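Side-chain contacts in transcriptional regulator (Bacillus halodurans, PDB 1Z4E), which probably acts as an acyltransferase of the GNAT family, although it carries the name of a transcriptional regulator: residues R31-Y34 / L38-S41; Y77-Y80 / W84-T87; Q123-K128 / G148-F153. One frame throughout, in Å; residues are numbered along the deposited sequence.

Overall arrangement
The three contacts follow one another along the chain, and none nests in or crosses another. Interaction 1 closes a short turn in the loop between helices 15-24 and 40-51. Interaction 2 comes next: it closes the turn around helix 79-82 onto the start of strand 84-93. Interaction 3 spans a longer excursion, helix 133-140 included, and brings strand 119-127 near strand 143-152. Interactions 2 and 3 meet directly in the sheet, where strands 84-93 and 119-127 are neighbours and Gln123 meets Ala86 and Thr87. Interaction 1 touches interaction 3 through Arg31 packed on His152, whereas interactions 1 and 2 stay about 15 Å apart at their nearest atoms. All three border the second subunit.

Interaction 1 of 3, residues R31-Y34 / L38-S41; sequences RERY and LPVS
In the loop that leads from helix 15-24 to helix 40-51, Arg33 and Tyr34 lie against Leu38 and Pro39, so that the chain doubles back just before the second helix starts. Pro39 is the main point of touch. Its ring carbon CG lies 3.3 Å from the carbonyl oxygen O of Arg33, with ring carbon CD of Pro39 3.5 Å from that same O. The oxygen is thus covered by the pyrrolidine ring and has no polar partner in the model. The Arg33 side chain adds to the cover: with CG anti to the backbone N (chi1 -176°), its aliphatic stem slants across the proline ring, and Arg33 CD comes within 3.8 Å of Pro39 CG. A bend at chi3 then turns the guanidinium aside, and Arg33 NE makes a weak hydrogen bond to Gln81 of the second subunit.

This is the helical connection that, in the GNAT fold, follows the first strand of the sheet and precedes the second, and here it lies at the protein surface. Further along the turn the contact is purely apolar: Leu38 offers its methyl CD2 obliquely to the Tyr34 ring, 4.2 Å from CE1 of Tyr34. Helix 15-24 also holds that ring, since the Tyr34 hydroxyl hydrogen-bonds Glu16 and the ring meets His20 edge-to-face. Leu38 also packs on Leu15 of that helix, so Tyr34 and Leu38 both rest on it, while Glu32 binds backbone amides of Tyr80 and Gln81 in the second subunit.

Interaction 2 of 3, residues Y77-Y80 / W84-T87; sequences YLTY and WRAT
Arg85 crosses the ring of Tyr77 at about a right angle, laying its chain over one face. The arginine chain is extended from CG to NE, with CG anti to the carbonyl carbon, which puts its methylenes over the CD2-CE2 side of the tyrosine: Arg85 CG is 3.5 Å from Tyr77 CD2, and Arg85 CB is equally close to Tyr77 CE2. Farther out, NE stands over the same ring toward its rim. The guanidinium continues above that face as a cation-pi pair, Arg85 CZ lying 4.9 Å from the Tyr77 ring centroid, although the two planes are inclined by 43°.

Toward Tyr80 the arrangement is different. The guanidinium and this second ring are nearly perpendicular, 85° apart, and Arg85 NH2 approaches the ring at its edge, 3.6 Å from Tyr80 CD2. NH2 donates a hydrogen bond of 2.7 Å to Thr79 OG1, short but clearly bent (144° at the hydrogen), with OG1 tilted out of the guanidinium plane. A water accepts from Arg85 NE and from Thr79 OG1 and donates to the carbonyl oxygen of Thr79, so arginine and turn are held together twice. A second water, lying in the plane of the Tyr77 ring at its edge, joins Tyr77 OH, Arg85 O and Thr87 OG1.

Around this cluster, Gln123 of strand 119-127 accepts a hydrogen bond from Arg85 NH1 at OE1 and gives one from NE2 to Thr87 OG1, while the Tyr80 hydroxyl pairs with His152 of the second subunit. The contact thus fastens the turn of helix 79-82 to the start of strand 84-93, which runs between strands 65-76 and 119-127 in the GNAT sheet.

Interaction 3 of 3, residues Q123-K128 / G148-F153; sequences QLTTDK and GLKMHF
Thr125 and Lys150 supply the polar part of the contact, their side chains reaching toward each other tip to tip between strands 119-127 and 143-152. The hydroxyl OG1 of Thr125 lies 2.9 Å from NZ of Lys150, and Lys150 CE is 3.7 Å from the same OG1. The lysine turns at chi2 (-79°), then runs straight on to its amine, which brings NZ to the threonine. Its firm partner is Gln123 OE1 of the second subunit, to which NZ is hydrogen-bonded, while Gln123 of this chain receives the equivalent bond from Lys150 of that subunit.

The apolar part is small. The methyl CG2 of Thr125 sits 4.0 Å from CA of Gly148, a residue with no side chain to hold the strands farther apart. Thr125 thus turns both its branches to the opposite segment, and it also packs on Thr125 of the second subunit.

Residues of both segments also pair with antiparallel strands of the second subunit, so the sheet continues through the interface, while the Gln123 backbone stays bonded to strand 84-93 of its own chain. This is consistent with C-terminal strands exchanged between the two GNAT domains of the dimer. For Thr125, a valine in its place would probably deprive the buried amine of Lys150 of a polar neighbour, leaving it more dependent on Gln123 of the second subunit. The amine of Lys150 has near it a hydroxyl of its own chain and an amide oxygen of the second subunit, uncharged dipoles that are likely to ease the cost of burying its charge at the interface.

Interaction 1 of 3, residues R31-Y34 / L38-S41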
loop_
_atom_site.group_PDB
_atom_site.type_symbol
_atom_site.label_atom_id
_atom_site.label_comp_id
_atom_site.label_asym_id
_atom_site.label_seq_id
_atom_site.Cartn_x
_atom_site.Cartn_y
_atom_site.Cartn_z
ATOM N N ARG A 31 10.274 9.781 14.256
ATOM C CA ARG A 31 9.141 10.310 13.505
ATOM C C ARG A 31 7.862 10.535 14.306
ATOM O O ARG A 31 7.001 11.316 13.901
ATOM C CB ARG A 31 8.832 9.371 12.338
ATOM C CG ARG A 31 9.974 9.181 11.347
ATOM C CD ARG A 31 10.205 10.433 10.503
ATOM N NE ARG A 31 11.059 10.162 9.345
ATOM C CZ ARG A 31 11.246 11.009 8.336
ATOM N NH1 ARG A 31 10.641 12.190 8.335
ATOM N NH2 ARG A 31 12.033 10.670 7.321
ATOM N N GLU A 32 7.731 9.854 15.436
ATOM C CA GLU A 32 6.526 9.976 16.245
ATOM C C GLU A 32 6.624 11.023 17.349
ATOM O O GLU A 32 7.688 11.584 17.607
ATOM C CB GLU A 32 6.180 8.617 16.860
ATOM C CG GLU A 32 6.081 7.480 15.853
ATOM C CD GLU A 32 5.034 7.725 14.774
ATOM O OE1 GLU A 32 4.115 8.546 14.984
ATOM O OE2 GLU A 32 5.122 7.084 13.714
ATOM N N ARG A 33 5.496 11.286 17.998
ATOM C CA ARG A 33 5.456 12.255 19.081
ATOM C C ARG A 33 4.556 11.731 20.188
ATOM O O ARG A 33 3.343 11.939 20.170
ATOM C CB ARG A 33 4.925 13.598 18.579
ATOM C CG ARG A 33 4.947 14.709 19.624
ATOM C CD ARG A 33 4.194 15.942 19.136
ATOM N NE ARG A 33 4.631 16.357 17.805
ATOM C CZ ARG A 33 5.870 16.738 17.504
ATOM N NH1 ARG A 33 6.807 16.760 18.443
ATOM N NH2 ARG A 33 6.176 17.089 16.260
ATOM N N TYR A 34 5.148 11.035 21.147
ATOM C CA TYR A 34 4.374 10.517 22.259
ATOM C C TYR A 34 4.374 11.532 23.393
ATOM O O TYR A 34 5.428 12.020 23.800
ATOM C CB TYR A 34 4.958 9.210 22.786
ATOM C CG TYR A 34 4.252 8.724 24.037
ATOM C CD1 TYR A 34 2.970 8.172 23.970
ATOM C CD2 TYR A 34 4.853 8.843 25.290
ATOM C CE1 TYR A 34 2.305 7.746 25.125
ATOM C CE2 TYR A 34 4.198 8.423 26.449
ATOM C CZ TYR A 34 2.927 7.875 26.358
ATOM O OH TYR A 34 2.284 7.449 27.498
ATOM N N LEU A 38 -2.346 13.056 24.276
ATOM C CA LEU A 38 -1.893 12.601 22.962
ATOM C C LEU A 38 -2.130 13.674 21.896
ATOM O O LEU A 38 -3.136 14.389 21.938
ATOM C CB LEU A 38 -2.649 11.326 22.563
ATOM C CG LEU A 38 -2.507 10.093 23.465
ATOM C CD1 LEU A 38 -3.530 9.036 23.056
ATOM C CD2 LEU A 38 -1.089 9.538 23.356
ATOM N N PRO A 39 -1.200 13.808 20.932
ATOM C CA PRO A 39 -1.358 14.807 19.868
ATOM C C PRO A 39 -2.637 14.505 19.086
ATOM O O PRO A 39 -2.902 13.349 18.748
ATOM C CB PRO A 39 -0.101 14.610 19.022
ATOM C CG PRO A 39 0.917 14.161 20.035
ATOM C CD PRO A 39 0.126 13.168 20.861
ATOM N N VAL A 40 -3.424 15.533 18.791
ATOM C CA VAL A 40 -4.682 15.324 18.084
ATOM C C VAL A 40 -4.518 14.684 16.711
ATOM O O VAL A 40 -5.446 14.050 16.207
ATOM C CB VAL A 40 -5.473 16.644 17.935
ATOM C CG1 VAL A 40 -5.831 17.182 19.316
ATOM C CG2 VAL A 40 -4.658 17.661 17.152
ATOM N N SER A 41 -3.346 14.840 16.110
ATOM C CA SER A 41 -3.095 14.255 14.796
ATOM C C SER A 41 -3.317 12.738 14.827
ATOM O O SER A 41 -3.824 12.164 13.863
ATOM C CB SER A 41 -1.666 14.565 14.340
ATOM O OG SER A 41 -0.715 14.013 15.230
#

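Interaction 2 of 3, residues Y77-Y80 / W84-T87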
loop_
_atom_site.group_PDB
_atom_site.type_symbol
_atom_site.label_atom_id
_atom_site.label_comp_id
_atom_site.label_asym_id
_atom_site.label_seq_id
_atom_site.Cartn_x
_atom_site.Cartn_y
_atom_site.Cartn_z
ATOM N N TYR A 77 -7.841 -3.606 -6.887
ATOM C CA TYR A 77 -6.937 -3.176 -7.947
ATOM C C TYR A 77 -7.404 -3.874 -9.227
ATOM O O TYR A 77 -8.148 -4.852 -9.163
ATOM C CB TYR A 77 -5.499 -3.615 -7.642
ATOM C CG TYR A 77 -4.916 -3.035 -6.375
ATOM C CD1 TYR A 77 -4.203 -1.835 -6.387
ATOM C CD2 TYR A 77 -5.080 -3.690 -5.160
ATOM C CE1 TYR A 77 -3.660 -1.305 -5.198
ATOM C CE2 TYR A 77 -4.556 -3.180 -3.988
ATOM C CZ TYR A 77 -3.847 -1.996 -4.006
ATOM O OH TYR A 77 -3.317 -1.537 -2.823
ATOM N N LEU A 78 -6.969 -3.372 -10.381
ATOM C CA LEU A 78 -7.320 -3.993 -11.658
ATOM C C LEU A 78 -6.359 -5.145 -11.943
ATOM O O LEU A 78 -6.696 -6.090 -12.652
ATOM C CB LEU A 78 -7.214 -2.986 -12.808
ATOM C CG LEU A 78 -8.239 -1.855 -12.887
ATOM C CD1 LEU A 78 -7.929 -0.995 -14.108
ATOM C CD2 LEU A 78 -9.649 -2.436 -12.981
ATOM N N THR A 79 -5.156 -5.059 -11.388
ATOM C CA THR A 79 -4.144 -6.085 -11.613
ATOM C C THR A 79 -4.516 -7.434 -11.020
ATOM O O THR A 79 -5.355 -7.519 -10.113
ATOM C CB THR A 79 -2.779 -5.646 -11.053
ATOM O OG1 THR A 79 -2.919 -5.314 -9.668
ATOM C CG2 THR A 79 -2.266 -4.430 -11.815
ATOM N N TYR A 80 -3.874 -8.483 -11.536
ATOM C CA TYR A 80 -4.140 -9.850 -11.108
ATOM C C TYR A 80 -5.628 -10.125 -11.307
ATOM O O TYR A 80 -6.300 -10.680 -10.435
ATOM C CB TYR A 80 -3.743 -10.031 -9.642
ATOM C CG TYR A 80 -2.249 -10.134 -9.451
ATOM C CD1 TYR A 80 -1.604 -11.371 -9.514
ATOM C CD2 TYR A 80 -1.471 -8.996 -9.246
ATOM C CE1 TYR A 80 -0.223 -11.468 -9.377
ATOM C CE2 TYR A 80 -0.087 -9.083 -9.112
ATOM C CZ TYR A 80 0.527 -10.321 -9.177
ATOM O OH TYR A 80 1.889 -10.417 -9.031
ATOM N N TRP A 84 -8.259 -8.071 -5.059
ATOM C CA TRP A 84 -8.121 -7.203 -3.904
ATOM C C TRP A 84 -6.805 -7.614 -3.240
ATOM O O TRP A 84 -6.432 -8.784 -3.282
ATOM C CB TRP A 84 -9.249 -7.453 -2.902
ATOM C CG TRP A 84 -10.500 -6.693 -3.167
ATOM C CD1 TRP A 84 -11.332 -6.825 -4.240
ATOM C CD2 TRP A 84 -11.085 -5.697 -2.322
ATOM N NE1 TRP A 84 -12.404 -5.972 -4.114
ATOM C CE2 TRP A 84 -12.276 -5.267 -2.946
ATOM C CE3 TRP A 84 -10.717 -5.124 -1.096
ATOM C CZ2 TRP A 84 -13.109 -4.287 -2.384
ATOM C CZ3 TRP A 84 -11.545 -4.149 -0.537
ATOM C CH2 TRP A 84 -12.728 -3.741 -1.183
ATOM N N ARG A 85 -6.105 -6.660 -2.637
ATOM C CA ARG A 85 -4.861 -6.959 -1.938
ATOM C C ARG A 85 -4.971 -6.412 -0.529
ATOM O O ARG A 85 -5.693 -5.440 -0.289
ATOM C CB ARG A 85 -3.660 -6.273 -2.592
ATOM C CG ARG A 85 -3.458 -6.560 -4.063
ATOM C CD ARG A 85 -2.145 -5.945 -4.518
ATOM N NE ARG A 85 -2.000 -5.961 -5.968
ATOM C CZ ARG A 85 -0.882 -5.631 -6.610
ATOM N NH1 ARG A 85 0.193 -5.264 -5.919
ATOM N NH2 ARG A 85 -0.843 -5.650 -7.939
ATOM N N ALA A 86 -4.264 -7.042 0.400
ATOM C CA ALA A 86 -4.225 -6.571 1.773
ATOM C C ALA A 86 -2.802 -6.056 1.980
ATOM O O ALA A 86 -1.837 -6.771 1.694
ATOM C CB ALA A 86 -4.508 -7.714 2.748
ATOM N N THR A 87 -2.674 -4.818 2.449
ATOM C CA THR A 87 -1.362 -4.239 2.720
ATOM C C THR A 87 -1.227 -4.057 4.229
ATOM O O THR A 87 -2.063 -3.405 4.871
ATOM C CB THR A 87 -1.183 -2.857 2.042
ATOM O OG1 THR A 87 -1.340 -2.994 0.629
ATOM C CG2 THR A 87 0.200 -2.290 2.334
HETATM O O HOH W 1 -3.881 -3.047 -0.295
HETATM O O HOH W 2 -4.310 -6.865 -7.341
#

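Interaction 3 of 3, residues Q123-K128 / G148-F153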
loop_
_atom_site.group_PDB
_atom_site.type_symbol
_atom_site.label_atom_id
_atom_site.label_comp_id
_atom_site.label_asym_id
_atom_site.label_seq_id
_atom_site.Cartn_x
_atom_site.Cartn_y
_atom_site.Cartn_z
ATOM N N GLN A 123 0.727 -7.861 1.098
ATOM C CA GLN A 123 2.001 -7.197 0.871
ATOM C C GLN A 123 2.340 -6.198 1.961
ATOM O O GLN A 123 1.479 -5.796 2.753
ATOM C CB GLN A 123 1.957 -6.463 -0.470
ATOM C CG GLN A 123 0.704 -5.599 -0.620
ATOM C CD GLN A 123 0.625 -4.865 -1.955
ATOM O OE1 GLN A 123 1.090 -5.361 -2.981
ATOM N NE2 GLN A 123 0.014 -3.685 -1.943
ATOM N N LEU A 124 3.608 -5.814 1.996
ATOM C CA LEU A 124 4.095 -4.832 2.952
ATOM C C LEU A 124 5.516 -4.456 2.569
ATOM O O LEU A 124 6.153 -5.141 1.759
ATOM C CB LEU A 124 4.095 -5.388 4.381
ATOM C CG LEU A 124 5.198 -6.394 4.728
ATOM C CD1 LEU A 124 5.661 -6.173 6.150
ATOM C CD2 LEU A 124 4.688 -7.801 4.537
ATOM N N THR A 125 5.999 -3.364 3.154
ATOM C CA THR A 125 7.355 -2.882 2.920
ATOM C C THR A 125 7.997 -2.775 4.290
ATOM O O THR A 125 7.366 -2.304 5.233
ATOM C CB THR A 125 7.377 -1.483 2.253
ATOM O OG1 THR A 125 6.474 -0.600 2.931
ATOM C CG2 THR A 125 6.973 -1.582 0.796
ATOM N N THR A 126 9.235 -3.240 4.402
ATOM C CA THR A 126 9.948 -3.189 5.672
ATOM C C THR A 126 11.234 -2.416 5.467
ATOM O O THR A 126 11.930 -2.613 4.475
ATOM C CB THR A 126 10.283 -4.593 6.190
ATOM O OG1 THR A 126 11.027 -5.308 5.195
ATOM C CG2 THR A 126 9.008 -5.346 6.505
ATOM N N ASP A 127 11.542 -1.538 6.417
ATOM C CA ASP A 127 12.732 -0.703 6.330
ATOM C C ASP A 127 14.003 -1.532 6.279
ATOM O O ASP A 127 14.206 -2.415 7.106
ATOM C CB ASP A 127 12.787 0.252 7.524
ATOM C CG ASP A 127 13.708 1.429 7.275
ATOM O OD1 ASP A 127 14.923 1.208 7.093
ATOM O OD2 ASP A 127 13.204 2.569 7.252
ATOM N N LYS A 128 14.855 -1.239 5.301
ATOM C CA LYS A 128 16.114 -1.956 5.141
ATOM C C LYS A 128 17.053 -1.760 6.330
ATOM O O LYS A 128 18.056 -2.459 6.451
ATOM C CB LYS A 128 16.811 -1.517 3.849
ATOM C CG LYS A 128 16.055 -1.905 2.580
ATOM C CD LYS A 128 16.797 -1.466 1.324
ATOM C CE LYS A 128 16.058 -1.899 0.065
ATOM N NZ LYS A 128 16.761 -1.483 -1.191
ATOM N N GLY A 148 11.010 -1.236 -2.158
ATOM C CA GLY A 148 10.043 -0.383 -1.483
ATOM C C GLY A 148 10.530 1.052 -1.570
ATOM O O GLY A 148 11.460 1.448 -0.861
ATOM N N LEU A 149 9.901 1.828 -2.450
ATOM C CA LEU A 149 10.275 3.222 -2.677
ATOM C C LEU A 149 9.399 4.209 -1.912
ATOM O O LEU A 149 8.169 4.094 -1.906
ATOM C CB LEU A 149 10.205 3.523 -4.177
ATOM C CG LEU A 149 11.140 2.689 -5.062
ATOM C CD1 LEU A 149 10.570 2.553 -6.464
ATOM C CD2 LEU A 149 12.513 3.342 -5.099
ATOM N N LYS A 150 10.039 5.185 -1.269
ATOM C CA LYS A 150 9.317 6.201 -0.508
ATOM C C LYS A 150 9.828 7.598 -0.853
ATOM O O LYS A 150 10.996 7.771 -1.208
ATOM C CB LYS A 150 9.504 5.994 0.997
ATOM C CG LYS A 150 9.351 4.569 1.502
ATOM C CD LYS A 150 7.913 4.145 1.638
ATOM C CE LYS A 150 7.824 2.822 2.398
ATOM N NZ LYS A 150 6.458 2.254 2.325
ATOM N N MET A 151 8.943 8.584 -0.743
ATOM C CA MET A 151 9.273 9.987 -0.991
ATOM C C MET A 151 8.514 10.799 0.046
ATOM O O MET A 151 7.285 10.813 0.046
ATOM C CB MET A 151 8.837 10.432 -2.392
ATOM C CG MET A 151 9.076 11.930 -2.672
ATOM S SD MET A 151 8.392 12.548 -4.244
ATOM C CE MET A 151 9.553 11.931 -5.379
ATOM N N HIS A 152 9.241 11.453 0.944
ATOM C CA HIS A 152 8.610 12.266 1.977
ATOM C C HIS A 152 8.540 13.717 1.515
ATOM O O HIS A 152 9.467 14.216 0.879
ATOM C CB HIS A 152 9.405 12.184 3.279
ATOM C CG HIS A 152 9.459 10.812 3.872
ATOM N ND1 HIS A 152 10.093 9.756 3.252
ATOM C CD2 HIS A 152 8.967 10.324 5.036
ATOM C CE1 HIS A 152 9.991 8.678 4.009
ATOM N NE2 HIS A 152 9.313 8.996 5.097
ATOM N N PHE A 153 7.442 14.392 1.824
ATOM C CA PHE A 153 7.299 15.786 1.426
ATOM C C PHE A 153 7.771 16.707 2.552
ATOM O O PHE A 153 7.870 16.225 3.697
ATOM C CB PHE A 153 5.839 16.094 1.078
ATOM C CG PHE A 153 5.288 15.250 -0.040
ATOM C CD1 PHE A 153 6.015 15.059 -1.210
ATOM C CD2 PHE A 153 4.033 14.658 0.071
ATOM C CE1 PHE A 153 5.502 14.292 -2.254
ATOM C CE2 PHE A 153 3.510 13.889 -0.969
ATOM C CZ PHE A 153 4.247 13.708 -2.134
ATOM O OXT PHE A 153 8.026 17.902 2.277
#